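Local coordinates for alpha-catenin-like protein hmp-1 (PDB 5H5M) that works in the cadherin-catenin complex of adherens junctions, binding beta-catenin and actin filaments, and is required for cell migration and shape change in the worm embryo, at residues A[55-69]-A[103-117]. Numbering follows the deposited sequence.
Sequences RENRKQKIVAECNNL and RTKDLRRHLRRAIVD
Arg58 reaches across the helix pair to Asp117, its NH1 giving OD1 a nearly straight bond of 2.7 Å that lies in the guanidinium plane and comes to the carboxylate from its syn side. CG stands anti to the backbone N (chi1 -164°) and the chain bends at chi3, which lays the guanidinium over the next turn, one face against CB of Arg113. Arginine suits this place because its CD can lie against Ala114 while its end carries charge; a methionine here would probably leave Asp117 without its salt-bridge mate across the pair. His247 bonds OD2 of Asp117. Arg55, just before the helix, adds a second positive charge nearby but pairs with Asp121 and Glu250.

One turn along from Arg58, Lys61 lies over one face of the His110 ring, its CB 3.6 Å from the ring centre in a CH-pi contact that the flat ring makes possible, while CG of Glu65 meets the ring's edge. Segments 56-69 and 103-117, of helices 56-80 and 92-122, run antiparallel; their axes come within 9.2 Å at 158°, in an alpha-helical bundle of the vinculin/alpha-catenin M domain, and their side chains interlock as knobs into holes. Branched Ile62 fills the hole between Leu107, His110, Leu111 and Ala114, its CD1 3.9 Å from Leu111 CD2; Leu107 returns the fit among Ile62, Glu65, Cys66 and Leu69. Helix 27-49 covers this apolar seam.

Toward Arg103 the contact turns polar. Glu65, a knob among Arg103, Asp106, Leu107 and His110, suits this place by packing its methylenes inward while OE2 takes a water's hydrogen bond at 2.7 Å. Arg103, salt-bridged to Glu99, lays its CD 3.7 Å from CB of Asn68.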
ATOM      1  N   ARG A  55       7.268  -6.484   3.903  1.00 30.27           N
ATOM      2  CA  ARG A  55       7.153  -6.888   5.301  1.00 30.84           C
ATOM      3  C   ARG A  55       7.430  -8.381   5.480  1.00 38.79           C
ATOM      4  O   ARG A  55       7.134  -9.190   4.597  1.00 44.14           O
ATOM      5  CB  ARG A  55       5.768  -6.532   5.848  1.00 36.14           C
ATOM      6  CG  ARG A  55       5.603  -5.051   6.209  1.00 38.18           C
ATOM      7  CD  ARG A  55       4.140  -4.689   6.434  1.00 26.88           C
ATOM      8  NE  ARG A  55       3.966  -3.368   7.039  1.00 25.14           N
ATOM      9  CZ  ARG A  55       4.012  -2.219   6.370  1.00 22.96           C
ATOM     10  NH1 ARG A  55       4.242  -2.209   5.063  1.00 20.84           N
ATOM     11  NH2 ARG A  55       3.833  -1.070   7.010  1.00 25.07           N
ATOM     12  N   GLU A  56       7.993  -8.736   6.632  1.00 39.41           N
ATOM     13  CA  GLU A  56       8.470 -10.094   6.884  1.00 38.11           C
ATOM     14  C   GLU A  56       7.371 -11.152   6.860  1.00 41.29           C
ATOM     15  O   GLU A  56       7.535 -12.208   6.252  1.00 47.96           O
ATOM     16  CB  GLU A  56       9.198 -10.150   8.229  1.00 34.96           C
ATOM     17  CG  GLU A  56       9.697 -11.537   8.612  1.00 45.48           C
ATOM     18  CD  GLU A  56      10.759 -12.070   7.665  1.00 64.40           C
ATOM     19  OE1 GLU A  56      11.388 -11.265   6.944  1.00 68.85           O
ATOM     20  OE2 GLU A  56      10.965 -13.302   7.640  1.00 77.75           O
ATOM     21  N   ASN A  57       6.257 -10.873   7.524  1.00 36.59           N
ATOM     22  CA  ASN A  57       5.191 -11.855   7.654  1.00 37.85           C
ATOM     23  C   ASN A  57       4.492 -12.135   6.323  1.00 39.14           C
ATOM     24  O   ASN A  57       4.080 -13.263   6.060  1.00 40.03           O
ATOM     25  CB  ASN A  57       4.186 -11.396   8.715  1.00 52.66           C
ATOM     26  CG  ASN A  57       2.907 -12.214   8.709  1.00 63.51           C
ATOM     27  OD1 ASN A  57       1.947 -11.883   8.014  1.00 71.65           O
ATOM     28  ND2 ASN A  57       2.895 -13.299   9.475  1.00 60.06           N
ATOM     29  N   ARG A  58       4.382 -11.118   5.472  1.00 41.28           N
ATOM     30  CA  ARG A  58       3.783 -11.311   4.156  1.00 40.37           C
ATOM     31  C   ARG A  58       4.783 -11.988   3.221  1.00 38.32           C
ATOM     32  O   ARG A  58       4.406 -12.741   2.325  1.00 37.32           O
ATOM     33  CB  ARG A  58       3.307  -9.977   3.570  1.00 31.64           C
ATOM     34  CG  ARG A  58       2.345 -10.136   2.399  1.00 24.64           C
ATOM     35  CD  ARG A  58       1.386  -8.961   2.285  1.00 22.02           C
ATOM     36  NE  ARG A  58       0.136  -9.193   3.003  1.00 30.93           N
ATOM     37  CZ  ARG A  58      -0.415  -8.332   3.852  1.00 38.60           C
ATOM     38  NH1 ARG A  58       0.168  -7.168   4.097  1.00 46.01           N
ATOM     39  NH2 ARG A  58      -1.556  -8.635   4.454  1.00 66.83           N
ATOM     40  N   LYS A  59       6.062 -11.710   3.447  1.00 37.44           N
ATOM     41  CA  LYS A  59       7.149 -12.351   2.720  1.00 38.77           C
ATOM     42  C   LYS A  59       7.114 -13.870   2.887  1.00 37.62           C
ATOM     43  O   LYS A  59       7.260 -14.612   1.919  1.00 25.65           O
ATOM     44  CB  LYS A  59       8.492 -11.796   3.201  1.00 42.04           C
ATOM     45  CG  LYS A  59       9.720 -12.466   2.621  1.00 43.56           C
ATOM     46  CD  LYS A  59      10.969 -12.003   3.365  1.00 49.51           C
ATOM     47  CE  LYS A  59      12.240 -12.492   2.694  1.00 62.03           C
ATOM     48  NZ  LYS A  59      12.245 -13.972   2.527  1.00 71.11           N
ATOM     49  N   GLN A  60       6.908 -14.329   4.116  1.00 34.95           N
ATOM     50  CA  GLN A  60       6.925 -15.759   4.394  1.00 35.46           C
ATOM     51  C   GLN A  60       5.683 -16.467   3.854  1.00 33.43           C
ATOM     52  O   GLN A  60       5.747 -17.638   3.487  1.00 30.16           O
ATOM     53  CB  GLN A  60       7.067 -16.013   5.898  1.00 32.45           C
ATOM     54  CG  GLN A  60       8.438 -15.644   6.488  1.00 54.99           C
ATOM     55  CD  GLN A  60       9.635 -16.211   5.713  1.00 64.34           C
ATOM     56  OE1 GLN A  60       9.522 -17.195   4.975  1.00 61.55           O
ATOM     57  NE2 GLN A  60      10.793 -15.582   5.890  1.00 66.42           N
ATOM     58  N   LYS A  61       4.556 -15.762   3.802  1.00 34.72           N
ATOM     59  CA  LYS A  61       3.341 -16.348   3.248  1.00 30.10           C
ATOM     60  C   LYS A  61       3.510 -16.602   1.756  1.00 35.14           C
ATOM     61  O   LYS A  61       3.083 -17.637   1.236  1.00 43.74           O
ATOM     62  CB  LYS A  61       2.130 -15.445   3.497  1.00 33.34           C
ATOM     63  CG  LYS A  61       1.652 -15.444   4.937  1.00 40.87           C
ATOM     64  CD  LYS A  61       0.406 -14.591   5.111  1.00 55.64           C
ATOM     65  CE  LYS A  61       0.775 -13.152   5.430  1.00 59.29           C
ATOM     66  NZ  LYS A  61      -0.333 -12.405   6.085  1.00 60.48           N
ATOM     67  N   ILE A  62       4.140 -15.650   1.075  1.00 30.85           N
ATOM     68  CA  ILE A  62       4.415 -15.766  -0.350  1.00 23.89           C
ATOM     69  C   ILE A  62       5.350 -16.940  -0.627  1.00 27.26           C
ATOM     70  O   ILE A  62       5.113 -17.732  -1.539  1.00 23.31           O
ATOM     71  CB  ILE A  62       5.027 -14.467  -0.906  1.00 21.51           C
ATOM     72  CG1 ILE A  62       4.007 -13.329  -0.814  1.00 22.67           C
ATOM     73  CG2 ILE A  62       5.490 -14.659  -2.344  1.00 25.87           C
ATOM     74  CD1 ILE A  62       4.527 -11.998  -1.287  1.00 22.94           C
ATOM     75  N   VAL A  63       6.406 -17.047   0.175  1.00 38.47           N
ATOM     76  CA  VAL A  63       7.364 -18.146   0.064  1.00 26.56           C
ATOM     77  C   VAL A  63       6.689 -19.504   0.273  1.00 38.90           C
ATOM     78  O   VAL A  63       6.880 -20.432  -0.515  1.00 39.67           O
ATOM     79  CB  VAL A  63       8.515 -17.981   1.080  1.00 29.00           C
ATOM     80  CG1 VAL A  63       9.374 -19.234   1.137  1.00 31.46           C
ATOM     81  CG2 VAL A  63       9.360 -16.772   0.724  1.00 28.90           C
ATOM     82  N   ALA A  64       5.889 -19.608   1.330  1.00 35.55           N
ATOM     83  CA  ALA A  64       5.194 -20.852   1.654  1.00 31.70           C
ATOM     84  C   ALA A  64       4.219 -21.278   0.553  1.00 31.59           C
ATOM     85  O   ALA A  64       4.166 -22.452   0.185  1.00 31.81           O
ATOM     86  CB  ALA A  64       4.461 -20.710   2.977  1.00 29.88           C
ATOM     87  N   GLU A  65       3.451 -20.324   0.031  1.00 25.19           N
ATOM     88  CA  GLU A  65       2.463 -20.625  -0.998  1.00 28.61           C
ATOM     89  C   GLU A  65       3.106 -20.984  -2.332  1.00 30.06           C
ATOM     90  O   GLU A  65       2.507 -21.694  -3.138  1.00 36.47           O
ATOM     91  CB  GLU A  65       1.502 -19.449  -1.185  1.00 35.07           C
ATOM     92  CG  GLU A  65       0.398 -19.388  -0.141  1.00 55.32           C
ATOM     93  CD  GLU A  65      -0.452 -20.646  -0.113  1.00 58.57           C
ATOM     94  OE1 GLU A  65      -0.682 -21.242  -1.186  1.00 56.80           O
ATOM     95  OE2 GLU A  65      -0.892 -21.041   0.987  1.00 69.67           O
ATOM     96  N   CYS A  66       4.317 -20.493  -2.569  1.00 24.36           N
ATOM     97  CA  CYS A  66       5.056 -20.886  -3.765  1.00 34.09           C
ATOM     98  C   CYS A  66       5.428 -22.360  -3.698  1.00 32.36           C
ATOM     99  O   CYS A  66       5.325 -23.081  -4.689  1.00 42.52           O
ATOM    100  CB  CYS A  66       6.311 -20.031  -3.943  1.00 33.37           C
ATOM    101  SG  CYS A  66       5.978 -18.368  -4.539  1.00 27.97           S
ATOM    102  N   ASN A  67       5.859 -22.800  -2.520  1.00 39.80           N
ATOM    103  CA  ASN A  67       6.207 -24.199  -2.309  1.00 40.81           C
ATOM    104  C   ASN A  67       4.977 -25.092  -2.398  1.00 40.04           C
ATOM    105  O   ASN A  67       5.045 -26.204  -2.915  1.00 45.19           O
ATOM    106  CB  ASN A  67       6.899 -24.382  -0.956  1.00 37.14           C
ATOM    107  CG  ASN A  67       8.237 -23.674  -0.887  1.00 46.16           C
ATOM    108  OD1 ASN A  67       8.887 -23.457  -1.909  1.00 50.57           O
ATOM    109  ND2 ASN A  67       8.658 -23.315   0.322  1.00 41.87           N
ATOM    110  N   ASN A  68       3.851 -24.595  -1.894  1.00 38.97           N
ATOM    111  CA  ASN A  68       2.593 -25.328  -1.974  1.00 37.23           C
ATOM    112  C   ASN A  68       2.111 -25.452  -3.418  1.00 38.37           C
ATOM    113  O   ASN A  68       1.596 -26.494  -3.823  1.00 38.56           O
ATOM    114  CB  ASN A  68       1.518 -24.655  -1.117  1.00 27.65           C
ATOM    115  CG  ASN A  68       1.871 -24.635   0.364  1.00 35.11           C
ATOM    116  OD1 ASN A  68       2.674 -25.440   0.838  1.00 37.82           O
ATOM    117  ND2 ASN A  68       1.261 -23.715   1.103  1.00 36.05           N
ATOM    118  N   LEU A  69       2.286 -24.381  -4.187  1.00 30.24           N
ATOM    119  CA  LEU A  69       1.907 -24.377  -5.595  1.00 26.05           C
ATOM    120  C   LEU A  69       2.734 -25.384  -6.398  1.00 31.36           C
ATOM    121  O   LEU A  69       2.197 -26.089  -7.255  1.00 34.46           O
ATOM    122  CB  LEU A  69       2.063 -22.976  -6.184  1.00 25.15           C
ATOM    123  CG  LEU A  69       1.690 -22.806  -7.657  1.00 31.76           C
ATOM    124  CD1 LEU A  69       0.302 -23.367  -7.937  1.00 30.72           C
ATOM    125  CD2 LEU A  69       1.766 -21.338  -8.053  1.00 35.61           C
ATOM    126  N   ARG A 103      -4.302 -22.946  -4.306  1.00 30.06           N
ATOM    127  CA  ARG A 103      -2.975 -22.434  -3.974  1.00 30.41           C
ATOM    128  C   ARG A 103      -2.675 -21.175  -4.778  1.00 30.86           C
ATOM    129  O   ARG A 103      -2.124 -20.208  -4.253  1.00 31.01           O
ATOM    130  CB  ARG A 103      -1.900 -23.492  -4.229  1.00 28.98           C
ATOM    131  CG  ARG A 103      -2.122 -24.789  -3.476  1.00 33.55           C
ATOM    132  CD  ARG A 103      -2.080 -24.576  -1.972  1.00 35.65           C
ATOM    133  NE  ARG A 103      -2.502 -25.774  -1.252  1.00 47.11           N
ATOM    134  CZ  ARG A 103      -2.420 -25.927   0.066  1.00 59.28           C
ATOM    135  NH1 ARG A 103      -1.924 -24.956   0.821  1.00 63.63           N
ATOM    136  NH2 ARG A 103      -2.833 -27.055   0.629  1.00 57.04           N
ATOM    137  N   THR A 104      -3.045 -21.193  -6.054  1.00 34.82           N
ATOM    138  CA  THR A 104      -2.871 -20.036  -6.923  1.00 35.55           C
ATOM    139  C   THR A 104      -3.670 -18.835  -6.415  1.00 37.43           C
ATOM    140  O   THR A 104      -3.173 -17.709  -6.401  1.00 40.38           O
ATOM    141  CB  THR A 104      -3.293 -20.349  -8.373  1.00 33.29           C
ATOM    142  OG1 THR A 104      -2.586 -21.502  -8.843  1.00 37.98           O
ATOM    143  CG2 THR A 104      -2.982 -19.178  -9.277  1.00 42.37           C
ATOM    144  N   LYS A 105      -4.906 -19.085  -5.990  1.00 33.52           N
ATOM    145  CA  LYS A 105      -5.766 -18.032  -5.461  1.00 27.65           C
ATOM    146  C   LYS A 105      -5.159 -17.385  -4.217  1.00 33.63           C
ATOM    147  O   LYS A 105      -5.207 -16.162  -4.055  1.00 28.86           O
ATOM    148  CB  LYS A 105      -7.157 -18.581  -5.126  1.00 29.02           C
ATOM    149  CG  LYS A 105      -8.049 -17.558  -4.436  1.00 35.46           C
ATOM    150  CD  LYS A 105      -9.409 -18.116  -4.052  1.00 40.45           C
ATOM    151  CE  LYS A 105     -10.197 -17.077  -3.265  1.00 41.92           C
ATOM    152  NZ  LYS A 105     -11.563 -17.534  -2.903  1.00 59.49           N
ATOM    153  N   ASP A 106      -4.592 -18.205  -3.338  1.00 27.78           N
ATOM    154  CA  ASP A 106      -3.975 -17.689  -2.124  1.00 29.39           C
ATOM    155  C   ASP A 106      -2.694 -16.924  -2.437  1.00 31.41           C
ATOM    156  O   ASP A 106      -2.424 -15.878  -1.843  1.00 30.31           O
ATOM    157  CB  ASP A 106      -3.684 -18.823  -1.142  1.00 31.23           C
ATOM    158  CG  ASP A 106      -4.942 -19.373  -0.499  1.00 45.48           C
ATOM    159  OD1 ASP A 106      -4.976 -20.583  -0.187  1.00 53.93           O
ATOM    160  OD2 ASP A 106      -5.899 -18.592  -0.306  1.00 39.13           O
ATOM    161  N   LEU A 107      -1.907 -17.449  -3.372  1.00 28.69           N
ATOM    162  CA  LEU A 107      -0.659 -16.804  -3.754  1.00 24.02           C
ATOM    163  C   LEU A 107      -0.908 -15.407  -4.307  1.00 22.67           C
ATOM    164  O   LEU A 107      -0.197 -14.465  -3.963  1.00 26.45           O
ATOM    165  CB  LEU A 107       0.096 -17.644  -4.784  1.00 22.80           C
ATOM    166  CG  LEU A 107       1.402 -17.022  -5.289  1.00 25.17           C
ATOM    167  CD1 LEU A 107       2.374 -16.799  -4.144  1.00 20.57           C
ATOM    168  CD2 LEU A 107       2.034 -17.889  -6.363  1.00 42.47           C
ATOM    169  N   ARG A 108      -1.924 -15.259  -5.148  1.00 22.85           N
ATOM    170  CA  ARG A 108      -2.165 -13.958  -5.753  1.00 30.53           C
ATOM    171  C   ARG A 108      -2.722 -12.966  -4.730  1.00 32.02           C
ATOM    172  O   ARG A 108      -2.433 -11.775  -4.813  1.00 34.96           O
ATOM    173  CB  ARG A 108      -3.092 -14.073  -6.971  1.00 37.96           C
ATOM    174  CG  ARG A 108      -4.452 -14.683  -6.724  1.00 51.62           C
ATOM    175  CD  ARG A 108      -5.224 -14.773  -8.034  1.00 61.76           C
ATOM    176  NE  ARG A 108      -5.453 -13.452  -8.617  1.00 62.52           N
ATOM    177  CZ  ARG A 108      -5.513 -13.208  -9.923  1.00 56.23           C
ATOM    178  NH1 ARG A 108      -5.351 -14.197 -10.794  1.00 55.38           N
ATOM    179  NH2 ARG A 108      -5.728 -11.973 -10.358  1.00 48.12           N
ATOM    180  N   ARG A 109      -3.488 -13.447  -3.755  1.00 23.69           N
ATOM    181  CA  ARG A 109      -3.978 -12.564  -2.701  1.00 25.64           C
ATOM    182  C   ARG A 109      -2.807 -11.997  -1.910  1.00 26.74           C
ATOM    183  O   ARG A 109      -2.762 -10.799  -1.629  1.00 25.65           O
ATOM    184  CB  ARG A 109      -4.942 -13.285  -1.755  1.00 26.65           C
ATOM    185  CG  ARG A 109      -5.559 -12.348  -0.716  1.00 29.04           C
ATOM    186  CD  ARG A 109      -6.459 -13.068   0.278  1.00 44.40           C
ATOM    187  NE  ARG A 109      -5.717 -14.000   1.124  1.00 58.00           N
ATOM    188  CZ  ARG A 109      -5.686 -15.315   0.939  1.00 63.53           C
ATOM    189  NH1 ARG A 109      -4.981 -16.086   1.758  1.00 65.17           N
ATOM    190  NH2 ARG A 109      -6.364 -15.862  -0.063  1.00 57.20           N
ATOM    191  N   HIS A 110      -1.859 -12.866  -1.564  1.00 24.60           N
ATOM    192  CA  HIS A 110      -0.644 -12.456  -0.863  1.00 24.15           C
ATOM    193  C   HIS A 110       0.173 -11.435  -1.656  1.00 23.64           C
ATOM    194  O   HIS A 110       0.679 -10.463  -1.095  1.00 25.52           O
ATOM    195  CB  HIS A 110       0.223 -13.677  -0.554  1.00 22.72           C
ATOM    196  CG  HIS A 110      -0.348 -14.571   0.502  1.00 28.80           C
ATOM    197  ND1 HIS A 110      -0.215 -15.942   0.470  1.00 28.15           N
ATOM    198  CD2 HIS A 110      -1.046 -14.284   1.628  1.00 28.15           C
ATOM    199  CE1 HIS A 110      -0.813 -16.464   1.528  1.00 29.90           C
ATOM    200  NE2 HIS A 110      -1.323 -15.480   2.245  1.00 35.61           N
ATOM    201  N   LEU A 111       0.295 -11.660  -2.961  1.00 20.76           N
ATOM    202  CA  LEU A 111       1.062 -10.771  -3.826  1.00 20.32           C
ATOM    203  C   LEU A 111       0.386  -9.408  -3.948  1.00 27.70           C
ATOM    204  O   LEU A 111       1.048  -8.370  -3.850  1.00 23.34           O
ATOM    205  CB  LEU A 111       1.244 -11.391  -5.214  1.00 19.64           C
ATOM    206  CG  LEU A 111       2.058 -12.687  -5.290  1.00 24.01           C
ATOM    207  CD1 LEU A 111       1.834 -13.378  -6.623  1.00 19.56           C
ATOM    208  CD2 LEU A 111       3.542 -12.414  -5.064  1.00 22.51           C
ATOM    209  N   ARG A 112      -0.928  -9.419  -4.168  1.00 18.70           N
ATOM    210  CA  ARG A 112      -1.689  -8.182  -4.305  1.00 18.83           C
ATOM    211  C   ARG A 112      -1.535  -7.328  -3.054  1.00 24.29           C
ATOM    212  O   ARG A 112      -1.332  -6.119  -3.139  1.00 26.49           O
ATOM    213  CB  ARG A 112      -3.177  -8.465  -4.564  1.00 19.87           C
ATOM    214  CG  ARG A 112      -3.485  -9.136  -5.900  1.00 25.68           C
ATOM    215  CD  ARG A 112      -3.092  -8.282  -7.103  1.00 34.20           C
ATOM    216  NE  ARG A 112      -4.226  -7.533  -7.643  1.00 35.59           N
ATOM    217  CZ  ARG A 112      -4.487  -6.262  -7.357  1.00 49.05           C
ATOM    218  NH1 ARG A 112      -3.689  -5.588  -6.537  1.00 66.83           N
ATOM    219  NH2 ARG A 112      -5.544  -5.664  -7.893  1.00 32.07           N
ATOM    220  N   ARG A 113      -1.615  -7.970  -1.892  1.00 23.10           N
ATOM    221  CA  ARG A 113      -1.569  -7.254  -0.625  1.00 25.97           C
ATOM    222  C   ARG A 113      -0.147  -6.839  -0.267  1.00 29.37           C
ATOM    223  O   ARG A 113       0.057  -5.938   0.549  1.00 24.02           O
ATOM    224  CB  ARG A 113      -2.185  -8.103   0.489  1.00 22.83           C
ATOM    225  CG  ARG A 113      -3.694  -8.245   0.350  1.00 23.76           C
ATOM    226  CD  ARG A 113      -4.329  -8.957   1.531  1.00 24.58           C
ATOM    227  NE  ARG A 113      -5.783  -9.026   1.386  1.00 30.11           N
ATOM    228  CZ  ARG A 113      -6.614  -9.441   2.336  1.00 35.08           C
ATOM    229  NH1 ARG A 113      -6.139  -9.828   3.512  1.00 44.13           N
ATOM    230  NH2 ARG A 113      -7.921  -9.469   2.111  1.00 32.07           N
ATOM    231  N   ALA A 114       0.836  -7.494  -0.882  1.00 19.83           N
ATOM    232  CA  ALA A 114       2.222  -7.071  -0.739  1.00 21.33           C
ATOM    233  C   ALA A 114       2.409  -5.729  -1.440  1.00 19.15           C
ATOM    234  O   ALA A 114       3.121  -4.851  -0.952  1.00 24.87           O
ATOM    235  CB  ALA A 114       3.177  -8.117  -1.308  1.00 17.94           C
ATOM    236  N   ILE A 115       1.761  -5.581  -2.592  1.00 16.93           N
ATOM    237  CA  ILE A 115       1.785  -4.322  -3.325  1.00 21.01           C
ATOM    238  C   ILE A 115       1.003  -3.253  -2.555  1.00 18.12           C
ATOM    239  O   ILE A 115       1.430  -2.100  -2.465  1.00 19.24           O
ATOM    240  CB  ILE A 115       1.220  -4.496  -4.761  1.00 21.86           C
ATOM    241  CG1 ILE A 115       2.357  -4.732  -5.762  1.00 21.07           C
ATOM    242  CG2 ILE A 115       0.422  -3.278  -5.194  1.00 23.31           C
ATOM    243  CD1 ILE A 115       3.251  -5.917  -5.443  1.00 19.65           C
ATOM    244  N   VAL A 116      -0.129  -3.643  -1.979  1.00 24.27           N
ATOM    245  CA  VAL A 116      -0.936  -2.711  -1.196  1.00 28.18           C
ATOM    246  C   VAL A 116      -0.180  -2.260   0.057  1.00 23.70           C
ATOM    247  O   VAL A 116      -0.331  -1.119   0.494  1.00 27.02           O
ATOM    248  CB  VAL A 116      -2.295  -3.328  -0.813  1.00 22.35           C
ATOM    249  CG1 VAL A 116      -3.101  -2.372   0.045  1.00 21.34           C
ATOM    250  CG2 VAL A 116      -3.074  -3.682  -2.067  1.00 19.74           C
ATOM    251  N   ASP A 117       0.648  -3.146   0.614  1.00 20.50           N
ATOM    252  CA  ASP A 117       1.556  -2.769   1.702  1.00 20.65           C
ATOM    253  C   ASP A 117       2.374  -1.537   1.337  1.00 20.36           C
ATOM    254  O   ASP A 117       2.499  -0.600   2.125  1.00 26.40           O
ATOM    255  CB  ASP A 117       2.519  -3.907   2.047  1.00 23.71           C
ATOM    256  CG  ASP A 117       1.921  -4.924   2.988  1.00 26.65           C
ATOM    257  OD1 ASP A 117       2.307  -6.104   2.884  1.00 25.89           O
ATOM    258  OD2 ASP A 117       1.079  -4.553   3.833  1.00 28.89           O
TER
HETATM  259  O   HOH W   1      -3.328 -22.153   0.680  1.00 45.85           O